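Local coordinates for regulatory protein MarR (Planctomyces limnophilus, PDB 3U2R), which probably acts as a DNA-binding transcription factor of the MarR family, with a helix-turn-helix and a beta hairpin wing in each subunit, at residues Tyr49-Leu52 / Arg53-Ser57; Glu61-Ala64 / Thr65-Ala69; Arg30-Ala33 / Ile34-Ile38. All coordinates share one frame; numbering follows the deposited sequence.

Interaction 1 of 3, residues Tyr49-Leu52 / Arg53-Ser57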
ATOM      1  N   TYR A  49     -12.283  25.415   8.596  1.00 46.97           N
ATOM      2  CA  TYR A  49     -11.866  25.313   7.192  1.00 44.35           C
ATOM      3  C   TYR A  49     -13.094  25.000   6.320  1.00 45.91           C
ATOM      4  O   TYR A  49     -13.263  25.595   5.248  1.00 42.27           O
ATOM      5  CB  TYR A  49     -10.782  24.218   7.069  1.00 46.25           C
ATOM      6  CG  TYR A  49     -10.358  23.915   5.638  1.00 45.87           C
ATOM      7  CD1 TYR A  49      -9.459  24.729   4.976  1.00 48.20           C
ATOM      8  CD2 TYR A  49     -10.852  22.814   4.966  1.00 46.59           C
ATOM      9  CE1 TYR A  49      -9.121  24.505   3.643  1.00 49.37           C
ATOM     10  CE2 TYR A  49     -10.469  22.537   3.653  1.00 48.93           C
ATOM     11  CZ  TYR A  49      -9.568  23.372   3.007  1.00 56.69           C
ATOM     12  OH  TYR A  49      -9.172  23.180   1.706  1.00 67.41           O
ATOM     13  N   ASN A  50     -13.947  24.043   6.797  1.00 43.63           N
ATOM     14  CA  ASN A  50     -15.161  23.600   6.107  1.00 42.96           C
ATOM     15  C   ASN A  50     -16.164  24.763   5.976  1.00 43.55           C
ATOM     16  O   ASN A  50     -16.699  24.968   4.912  1.00 42.20           O
ATOM     17  CB  ASN A  50     -15.790  22.431   6.819  1.00 46.70           C
ATOM     18  CG  ASN A  50     -15.031  21.147   6.652  1.00 54.33           C
ATOM     19  OD1 ASN A  50     -14.154  21.007   5.812  1.00 50.47           O
ATOM     20  ND2 ASN A  50     -15.475  20.140   7.329  1.00 46.60           N
ATOM     21  N   THR A  51     -16.265  25.611   6.973  1.00 42.09           N
ATOM     22  CA  THR A  51     -17.081  26.847   6.890  1.00 40.40           C
ATOM     23  C   THR A  51     -16.491  27.811   5.859  1.00 46.36           C
ATOM     24  O   THR A  51     -17.189  28.292   4.962  1.00 46.71           O
ATOM     25  CB  THR A  51     -17.160  27.490   8.270  1.00 49.79           C
ATOM     26  OG1 THR A  51     -17.706  26.546   9.200  1.00 43.32           O
ATOM     27  CG2 THR A  51     -17.982  28.731   8.274  1.00 47.35           C
ATOM     28  N   LEU A  52     -15.191  28.073   5.935  1.00 43.45           N
ATOM     29  CA  LEU A  52     -14.613  28.973   4.964  1.00 41.89           C
ATOM     30  C   LEU A  52     -14.789  28.446   3.540  1.00 45.53           C
ATOM     31  O   LEU A  52     -15.137  29.226   2.684  1.00 45.51           O
ATOM     32  CB  LEU A  52     -13.127  29.212   5.265  1.00 41.25           C
ATOM     33  CG  LEU A  52     -12.785  29.945   6.599  1.00 44.54           C
ATOM     34  CD1 LEU A  52     -11.278  29.910   6.898  1.00 45.35           C
ATOM     35  CD2 LEU A  52     -13.198  31.439   6.569  1.00 38.83           C
ATOM     36  N   ARG A  53     -14.597  27.141   3.284  1.00 47.37           N
ATOM     37  CA  ARG A  53     -14.764  26.552   1.935  1.00 50.16           C
ATOM     38  C   ARG A  53     -16.195  26.671   1.447  1.00 56.25           C
ATOM     39  O   ARG A  53     -16.439  26.868   0.262  1.00 57.94           O
ATOM     40  CB  ARG A  53     -14.379  25.063   1.939  1.00 49.40           C
ATOM     41  CG  ARG A  53     -12.890  24.762   1.868  1.00 63.58           C
ATOM     42  CD  ARG A  53     -12.432  24.588   0.440  1.00 82.46           C
ATOM     43  NE  ARG A  53     -13.185  23.573  -0.313  1.00100.99           N
ATOM     44  CZ  ARG A  53     -12.996  22.252  -0.265  1.00119.66           C
ATOM     45  NH1 ARG A  53     -12.063  21.733   0.520  1.00108.98           N
ATOM     46  NH2 ARG A  53     -13.744  21.443  -1.003  1.00110.45           N
ATOM     47  N   LEU A  54     -17.132  26.452   2.353  1.00 52.89           N
ATOM     48  CA  LEU A  54     -18.566  26.570   2.049  1.00 55.19           C
ATOM     49  C   LEU A  54     -18.870  28.042   1.691  1.00 56.00           C
ATOM     50  O   LEU A  54     -19.562  28.303   0.708  1.00 56.52           O
ATOM     51  CB  LEU A  54     -19.368  26.109   3.283  1.00 55.97           C
ATOM     52  CG  LEU A  54     -20.879  26.165   3.257  1.00 64.67           C
ATOM     53  CD1 LEU A  54     -21.458  25.229   2.180  1.00 66.20           C
ATOM     54  CD2 LEU A  54     -21.433  25.725   4.586  1.00 67.25           C
ATOM     55  N   LEU A  55     -18.275  29.006   2.421  1.00 48.58           N
ATOM     56  CA  LEU A  55     -18.552  30.394   2.087  1.00 48.53           C
ATOM     57  C   LEU A  55     -17.897  30.814   0.771  1.00 50.83           C
ATOM     58  O   LEU A  55     -18.416  31.710   0.107  1.00 49.96           O
ATOM     59  CB  LEU A  55     -18.193  31.363   3.235  1.00 47.48           C
ATOM     60  CG  LEU A  55     -18.986  31.121   4.513  1.00 48.54           C
ATOM     61  CD1 LEU A  55     -18.565  32.076   5.597  1.00 48.11           C
ATOM     62  CD2 LEU A  55     -20.459  31.209   4.272  1.00 45.70           C
ATOM     63  N   ARG A  56     -16.804  30.186   0.384  1.00 49.62           N
ATOM     64  CA  ARG A  56     -16.163  30.455  -0.915  1.00 52.06           C
ATOM     65  C   ARG A  56     -17.068  30.050  -2.067  1.00 57.61           C
ATOM     66  O   ARG A  56     -17.107  30.765  -3.059  1.00 57.71           O
ATOM     67  CB  ARG A  56     -14.797  29.736  -1.055  1.00 53.90           C
ATOM     68  CG  ARG A  56     -14.107  30.043  -2.427  1.00 63.56           C
ATOM     69  CD  ARG A  56     -12.604  29.788  -2.493  1.00 57.30           C
ATOM     70  NE  ARG A  56     -12.177  28.435  -2.092  1.00 69.57           N
ATOM     71  CZ  ARG A  56     -10.894  28.032  -2.016  1.00 91.44           C
ATOM     72  NH1 ARG A  56     -10.597  26.802  -1.606  1.00 66.47           N
ATOM     73  NH2 ARG A  56      -9.900  28.865  -2.333  1.00 75.50           N
ATOM     74  N   SER A  57     -17.841  28.941  -1.917  1.00 55.98           N
ATOM     75  CA  SER A  57     -18.722  28.444  -2.984  1.00 59.05           C
ATOM     76  C   SER A  57     -19.852  29.397  -3.330  1.00 64.90           C
ATOM     77  O   SER A  57     -20.418  29.257  -4.406  1.00 70.75           O
ATOM     78  CB  SER A  57     -19.307  27.076  -2.626  1.00 63.49           C
ATOM     79  OG  SER A  57     -20.251  27.140  -1.564  1.00 71.79           O
TER
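Helix 46-58 belongs to the MarR-type winged helix-turn-helix region, and within it Tyr49 and Arg53 meet one turn apart. The link begins in the backbone, where Arg53 N donates to Tyr49 O over 2.8 Å; the next three residues repeat the pattern, down to Arg56 N on Leu52 O. Above this turn Arg53 lays its chain against the phenol. CG stands over one face of the Tyr49 ring, 4.0 Å from the centroid and displaced toward the rim, a CH-pi contact. The arginine chain is bent at chi2 (-92°) and chi3 (-55°), which folds the guanidinium back toward the hydroxyl end of the tyrosine. There NH1 makes a weak hydrogen bond of 3.4 Å to Tyr49 OH, with the guanidinium steeply inclined to the ring and presenting its edge to the hydroxyl. NH2 of Arg53 has a firmer partner, a salt bridge to Glu19 of the second subunit, so the bent chain ties ring and dimer partner together. On another side of the helix, Leu55 CG rests on Thr51 O at 3.4 Å. Toward the C-terminal end, Ser57 OG donates to Leu54 O at 2.6 Å. Around the helix, Tyr49 packs on Leu116 and Val123 of helix 110-148, Leu52 and Leu55 lie against strand 103-108, and Leu54 and Leu55 reach Arg71 and Ile68 of helix 65-71.

Interaction 2 of 3, residues Glu61-Ala64 / Thr65-Ala69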
ATOM      1  N   GLU A  61     -21.602  36.350  -2.200  1.00 58.27           N
ATOM      2  CA  GLU A  61     -22.802  36.316  -1.378  1.00 58.38           C
ATOM      3  C   GLU A  61     -22.510  35.649  -0.051  1.00 60.65           C
ATOM      4  O   GLU A  61     -21.574  34.869   0.055  1.00 59.28           O
ATOM      5  CB  GLU A  61     -23.923  35.573  -2.072  1.00 61.37           C
ATOM      6  CG  GLU A  61     -24.447  36.263  -3.315  1.00 69.48           C
ATOM      7  CD  GLU A  61     -25.255  35.312  -4.180  1.00100.07           C
ATOM      8  OE1 GLU A  61     -26.395  35.683  -4.533  1.00 90.84           O
ATOM      9  OE2 GLU A  61     -24.776  34.185  -4.460  1.00 99.12           O
ATOM     10  N   GLY A  62     -23.311  35.973   0.944  1.00 59.61           N
ATOM     11  CA  GLY A  62     -23.222  35.390   2.273  1.00 58.60           C
ATOM     12  C   GLY A  62     -24.191  34.239   2.391  1.00 63.72           C
ATOM     13  O   GLY A  62     -24.974  33.985   1.478  1.00 67.33           O
HETATM   14  N   MSE A  63     -24.125  33.532   3.505  1.00 56.37           N
HETATM   15  CA  MSE A  63     -25.018  32.432   3.832  1.00 54.54           C
HETATM   16  C   MSE A  63     -25.499  32.619   5.276  1.00 54.30           C
HETATM   17  O   MSE A  63     -24.704  32.986   6.159  1.00 48.52           O
HETATM   18  CB  MSE A  63     -24.267  31.111   3.652  1.00 54.92           C
HETATM   19  CG  MSE A  63     -25.143  29.915   3.823  1.00 62.05           C
HETATM   20 SE   MSE A  63     -24.230  28.217   3.405  0.90 64.61          SE
HETATM   21  CE  MSE A  63     -23.913  28.383   1.374  1.00 61.82           C
ATOM     22  N   ALA A  64     -26.797  32.355   5.514  1.00 55.02           N
ATOM     23  CA  ALA A  64     -27.414  32.391   6.842  1.00 55.50           C
ATOM     24  C   ALA A  64     -26.739  31.418   7.733  1.00 57.83           C
ATOM     25  O   ALA A  64     -26.467  30.289   7.294  1.00 58.56           O
ATOM     26  CB  ALA A  64     -28.893  32.039   6.763  1.00 59.08           C
ATOM     27  N   THR A  65     -26.496  31.824   8.990  1.00 52.73           N
ATOM     28  CA  THR A  65     -25.846  30.978  10.004  1.00 54.35           C
ATOM     29  C   THR A  65     -26.551  29.590  10.105  1.00 61.51           C
ATOM     30  O   THR A  65     -25.877  28.568  10.145  1.00 61.09           O
ATOM     31  CB  THR A  65     -25.847  31.741  11.350  1.00 64.57           C
ATOM     32  OG1 THR A  65     -25.144  32.979  11.169  1.00 64.34           O
ATOM     33  CG2 THR A  65     -25.227  30.943  12.496  1.00 67.10           C
ATOM     34  N   LEU A  66     -27.885  29.560  10.111  1.00 62.46           N
ATOM     35  CA  LEU A  66     -28.631  28.297  10.159  1.00 66.12           C
ATOM     36  C   LEU A  66     -28.374  27.411   8.937  1.00 68.12           C
ATOM     37  O   LEU A  66     -28.303  26.180   9.099  1.00 66.96           O
ATOM     38  CB  LEU A  66     -30.134  28.561  10.255  1.00 70.79           C
ATOM     39  CG  LEU A  66     -30.657  29.049  11.616  1.00 79.80           C
ATOM     40  CD1 LEU A  66     -32.136  29.240  11.561  1.00 82.43           C
ATOM     41  CD2 LEU A  66     -30.294  28.045  12.753  1.00 82.25           C
ATOM     42  N   GLN A  67     -28.275  28.019   7.716  1.00 63.07           N
ATOM     43  CA  GLN A  67     -28.017  27.256   6.487  1.00 63.58           C
ATOM     44  C   GLN A  67     -26.575  26.718   6.485  1.00 64.67           C
ATOM     45  O   GLN A  67     -26.334  25.625   5.973  1.00 64.58           O
ATOM     46  CB  GLN A  67     -28.309  28.076   5.225  1.00 65.34           C
ATOM     47  CG  GLN A  67     -28.066  27.287   3.913  1.00 94.94           C
ATOM     48  CD  GLN A  67     -28.590  27.958   2.643  1.00123.28           C
ATOM     49  OE1 GLN A  67     -27.991  28.904   2.100  1.00113.08           O
ATOM     50  NE2 GLN A  67     -29.690  27.441   2.091  1.00121.78           N
ATOM     51  N   ILE A  68     -25.615  27.467   7.076  1.00 59.13           N
ATOM     52  CA  ILE A  68     -24.229  26.990   7.223  1.00 54.27           C
ATOM     53  C   ILE A  68     -24.273  25.710   8.061  1.00 59.74           C
ATOM     54  O   ILE A  68     -23.730  24.697   7.653  1.00 55.34           O
ATOM     55  CB  ILE A  68     -23.311  28.048   7.888  1.00 54.63           C
ATOM     56  CG1 ILE A  68     -23.053  29.284   6.955  1.00 52.54           C
ATOM     57  CG2 ILE A  68     -21.993  27.404   8.385  1.00 55.24           C
ATOM     58  CD1 ILE A  68     -22.333  30.382   7.599  1.00 56.66           C
ATOM     59  N   ALA A  69     -24.922  25.779   9.237  1.00 60.01           N
ATOM     60  CA  ALA A  69     -25.020  24.640  10.138  1.00 63.38           C
ATOM     61  C   ALA A  69     -25.705  23.454   9.430  1.00 72.81           C
ATOM     62  O   ALA A  69     -25.176  22.364   9.430  1.00 71.19           O
ATOM     63  CB  ALA A  69     -25.799  25.033  11.380  1.00 66.72           C
TER
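Backbone hydrogen bonding links Ala64 to Ile68 where strand 63-64 runs straight into helix 65-71. Ala64 is the N-cap residue and has no polar side chain to offer the helix start; what it contributes is its carbonyl, whose oxygen accepts Ile68 N at 3.0 Å, close to the line of the C=O bond. Ile68 also covers that oxygen with its side chain, CG1 lying 3.6 Å from Ala64 O.

Apolar packing adds the second tie. Selenomethionine Met63 has CG anti to its own nitrogen (chi1 -174°), which carries the chain from the strand over the first turn of the helix. Its CG meets Ile68 CG1 at 3.8 Å, and Met63 SE continues alongside Ile68 CG1 at 3.9 Å. Gln67 comes across the selenomethionine at about a right angle and fills the adjoining side: its CG lies 4.0 Å from Met63 SE, while OE1 approaches Met63 CG to 3.5 Å, a van der Waals contact of the amide oxygen with a methylene.

Polar anchoring to the sheet comes from Thr65, whose OG1 is hydrogen-bonded to Val104 O. This junction opens the helix-turn-helix of the winged-helix fold, probably completed by helix 78-88. In the fold, Met63 pairs through its backbone with Val106 of strand 103-108 and packs on Leu54, Leu55 and Val58 of helix 46-58, while Thr65 and Ile68 turn to Ile79 of helix 78-88.

Interaction 3 of 3, residues Arg30-Ala33 / Ile34-Ile38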
ATOM      1  N   ARG A  30      -6.910   8.491  12.324  1.00 36.88           N
ATOM      2  CA  ARG A  30      -5.667   8.850  11.655  1.00 38.94           C
ATOM      3  C   ARG A  30      -5.856  10.094  10.819  1.00 40.77           C
ATOM      4  O   ARG A  30      -5.029  11.005  10.854  1.00 40.86           O
ATOM      5  CB  ARG A  30      -5.184   7.676  10.791  1.00 35.46           C
ATOM      6  CG  ARG A  30      -3.891   7.915  10.024  1.00 39.06           C
ATOM      7  CD  ARG A  30      -2.650   8.000  10.849  1.00 36.18           C
ATOM      8  NE  ARG A  30      -2.304   6.679  11.355  1.00 50.17           N
ATOM      9  CZ  ARG A  30      -1.435   6.445  12.331  1.00 51.69           C
ATOM     10  NH1 ARG A  30      -0.851   7.447  12.959  1.00 41.54           N
ATOM     11  NH2 ARG A  30      -1.166   5.201  12.706  1.00 49.19           N
HETATM   12  N   MSE A  31      -6.918  10.126  10.066  1.00 36.48           N
HETATM   13  CA  MSE A  31      -7.236  11.296   9.234  1.00 36.60           C
HETATM   14  C   MSE A  31      -7.461  12.526  10.047  1.00 41.44           C
HETATM   15  O   MSE A  31      -7.003  13.597   9.671  1.00 41.19           O
HETATM   16  CB  MSE A  31      -8.469  11.060   8.375  1.00 36.75           C
HETATM   17  CG  MSE A  31      -8.197  10.091   7.266  1.00 41.43           C
HETATM   18 SE   MSE A  31      -9.710   9.919   5.997  0.90 47.82          SE
HETATM   19  CE  MSE A  31     -10.900   9.595   7.106  1.00 38.24           C
ATOM     20  N   LYS A  32      -8.203  12.384  11.129  1.00 40.47           N
ATOM     21  CA  LYS A  32      -8.511  13.505  12.040  1.00 42.16           C
ATOM     22  C   LYS A  32      -7.253  14.074  12.671  1.00 45.17           C
ATOM     23  O   LYS A  32      -7.104  15.302  12.797  1.00 43.93           O
ATOM     24  CB  LYS A  32      -9.439  13.005  13.176  1.00 45.61           C
ATOM     25  CG  LYS A  32      -9.891  14.083  14.154  1.00 45.63           C
ATOM     26  CD  LYS A  32     -11.090  14.795  13.628  1.00 59.02           C
ATOM     27  CE  LYS A  32     -11.387  16.066  14.387  1.00 71.04           C
ATOM     28  NZ  LYS A  32     -11.422  15.812  15.846  1.00 64.66           N
ATOM     29  N   ALA A  33      -6.347  13.181  13.121  1.00 40.09           N
ATOM     30  CA  ALA A  33      -5.131  13.695  13.758  1.00 39.20           C
ATOM     31  C   ALA A  33      -4.221  14.501  12.764  1.00 45.61           C
ATOM     32  O   ALA A  33      -3.631  15.511  13.144  1.00 47.19           O
ATOM     33  CB  ALA A  33      -4.353  12.553  14.341  1.00 38.35           C
ATOM     34  N   ILE A  34      -4.148  14.077  11.512  1.00 40.94           N
ATOM     35  CA  ILE A  34      -3.263  14.707  10.516  1.00 41.57           C
ATOM     36  C   ILE A  34      -3.822  16.082  10.173  1.00 44.02           C
ATOM     37  O   ILE A  34      -3.065  17.023  10.038  1.00 42.62           O
ATOM     38  CB  ILE A  34      -3.090  13.793   9.258  1.00 42.71           C
ATOM     39  CG1 ILE A  34      -2.205  12.576   9.644  1.00 42.43           C
ATOM     40  CG2 ILE A  34      -2.496  14.570   8.028  1.00 42.48           C
ATOM     41  CD1 ILE A  34      -2.270  11.512   8.644  1.00 41.24           C
ATOM     42  N   GLU A  35      -5.136  16.196  10.027  1.00 40.22           N
ATOM     43  CA  GLU A  35      -5.796  17.501   9.783  1.00 40.73           C
ATOM     44  C   GLU A  35      -5.648  18.440  10.956  1.00 46.42           C
ATOM     45  O   GLU A  35      -5.363  19.635  10.795  1.00 48.30           O
ATOM     46  CB  GLU A  35      -7.282  17.275   9.538  1.00 41.38           C
ATOM     47  CG  GLU A  35      -7.517  16.672   8.192  1.00 54.03           C
ATOM     48  CD  GLU A  35      -8.939  16.372   7.788  1.00 51.03           C
ATOM     49  OE1 GLU A  35      -9.860  16.796   8.519  1.00 63.69           O
ATOM     50  OE2 GLU A  35      -9.110  16.009   6.599  1.00 51.52           O
ATOM     51  N   GLU A  36      -5.842  17.915  12.155  1.00 47.52           N
ATOM     52  CA  GLU A  36      -5.715  18.756  13.355  1.00 48.31           C
ATOM     53  C   GLU A  36      -4.296  19.336  13.392  1.00 53.36           C
ATOM     54  O   GLU A  36      -4.143  20.545  13.497  1.00 52.78           O
ATOM     55  CB  GLU A  36      -6.041  17.943  14.625  1.00 51.59           C
ATOM     56  CG  GLU A  36      -6.562  18.706  15.824  1.00 73.09           C
ATOM     57  CD  GLU A  36      -7.488  17.968  16.801  1.00103.06           C
ATOM     58  OE1 GLU A  36      -8.089  18.656  17.660  1.00 95.41           O
ATOM     59  OE2 GLU A  36      -7.560  16.716  16.767  1.00102.80           O
ATOM     60  N   GLU A  37      -3.277  18.523  13.106  1.00 49.79           N
ATOM     61  CA  GLU A  37      -1.920  19.055  13.144  1.00 50.57           C
ATOM     62  C   GLU A  37      -1.662  20.124  12.087  1.00 57.59           C
ATOM     63  O   GLU A  37      -0.962  21.083  12.379  1.00 60.53           O
ATOM     64  CB  GLU A  37      -0.914  17.947  13.023  1.00 53.22           C
ATOM     65  CG  GLU A  37       0.488  18.356  13.453  1.00 74.70           C
ATOM     66  CD  GLU A  37       1.497  18.344  12.323  1.00108.04           C
ATOM     67  OE1 GLU A  37       2.520  17.631  12.448  1.00126.13           O
ATOM     68  OE2 GLU A  37       1.232  19.001  11.287  1.00 85.82           O
ATOM     69  N   ILE A  38      -2.215  20.006  10.894  1.00 52.79           N
ATOM     70  CA  ILE A  38      -1.955  21.033   9.897  1.00 52.68           C
ATOM     71  C   ILE A  38      -2.835  22.241  10.189  1.00 52.86           C
ATOM     72  O   ILE A  38      -2.355  23.343  10.065  1.00 52.66           O
ATOM     73  CB  ILE A  38      -2.068  20.568   8.391  1.00 55.84           C
ATOM     74  CG1 ILE A  38      -1.665  21.728   7.399  1.00 57.25           C
ATOM     75  CG2 ILE A  38      -3.456  20.105   8.029  1.00 57.16           C
ATOM     76  CD1 ILE A  38      -0.121  22.204   7.501  1.00 67.31           C
TER
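Arg30 and Ile34 touch beside a planar group rather than on it: the guanidinium of Arg30 is held by its NE salt bridge to Asp137, and the isoleucine reaches only the aliphatic part, Ile34 CD1 lying 4.2 Å from both Arg30 CG and Arg30 CD. The carboxylates of Glu35 and Glu36 each have an atom of the preceding turn off their plane. For Glu35 this is Met31 O, displaced toward the CG side, 3.9 Å from Glu35 CD and still nearer to CG. For Glu36 it is Lys32 NZ, displaced toward the OE2 side and 4.1 Å from Glu36 OE2, a distance beyond a salt bridge that leaves only a loose attraction between opposite charges.

Lys32 gets there by bending at chi2 (85°), and the same ammonium has a long, weak ion pair with Asp14 of the second subunit. Glu35 is buried, and polar neighbours bond its OE2, which probably eases the burial of its charge: Thr17 OG1 of the second subunit, and Gln130 NE2, which also bonds Met31 O.

Ile34 has CG1 anti to its carbonyl carbon (chi1 -72°), which sends CD1 back along the helix to lie 3.6 Å from Arg30 O and beside the arginine methylenes. With an alanine in place of Ile34, those methylenes and Gln130 would probably lose their apolar neighbour, and a gap would open between the two helices. Beneath the side chains runs regular alpha-helical bonding, with Glu36 N on Lys32 O at 3.0 Å and Glu37 N on Ala33 O at the same length. One side of helix 18-40 thus packs on helix 110-148 while Met31, Lys32 and Glu35 reach the second subunit, consistent with the MarR dimerisation region, built from the N- and C-terminal helices.

From the N terminus the chain meets interaction 3 first, then interaction 1, then interaction 2. They lie in series: each joins residues three to five apart in two abutting segments, so none encloses or crosses another and no long loop is closed. Interactions 1 and 3 have centres about 18 Å apart and do not touch, yet both reach the second subunit and both rest on helix 110-148. Interaction 2 lies about 26 Å from interaction 3, centre to centre, across the middle of the chain. It packs directly on interaction 1, where Leu55 CD2 meets Met63 CB at 3.9 Å. Helix 46-58 is thus placed between the probable dimerisation side and the strand-helix junction.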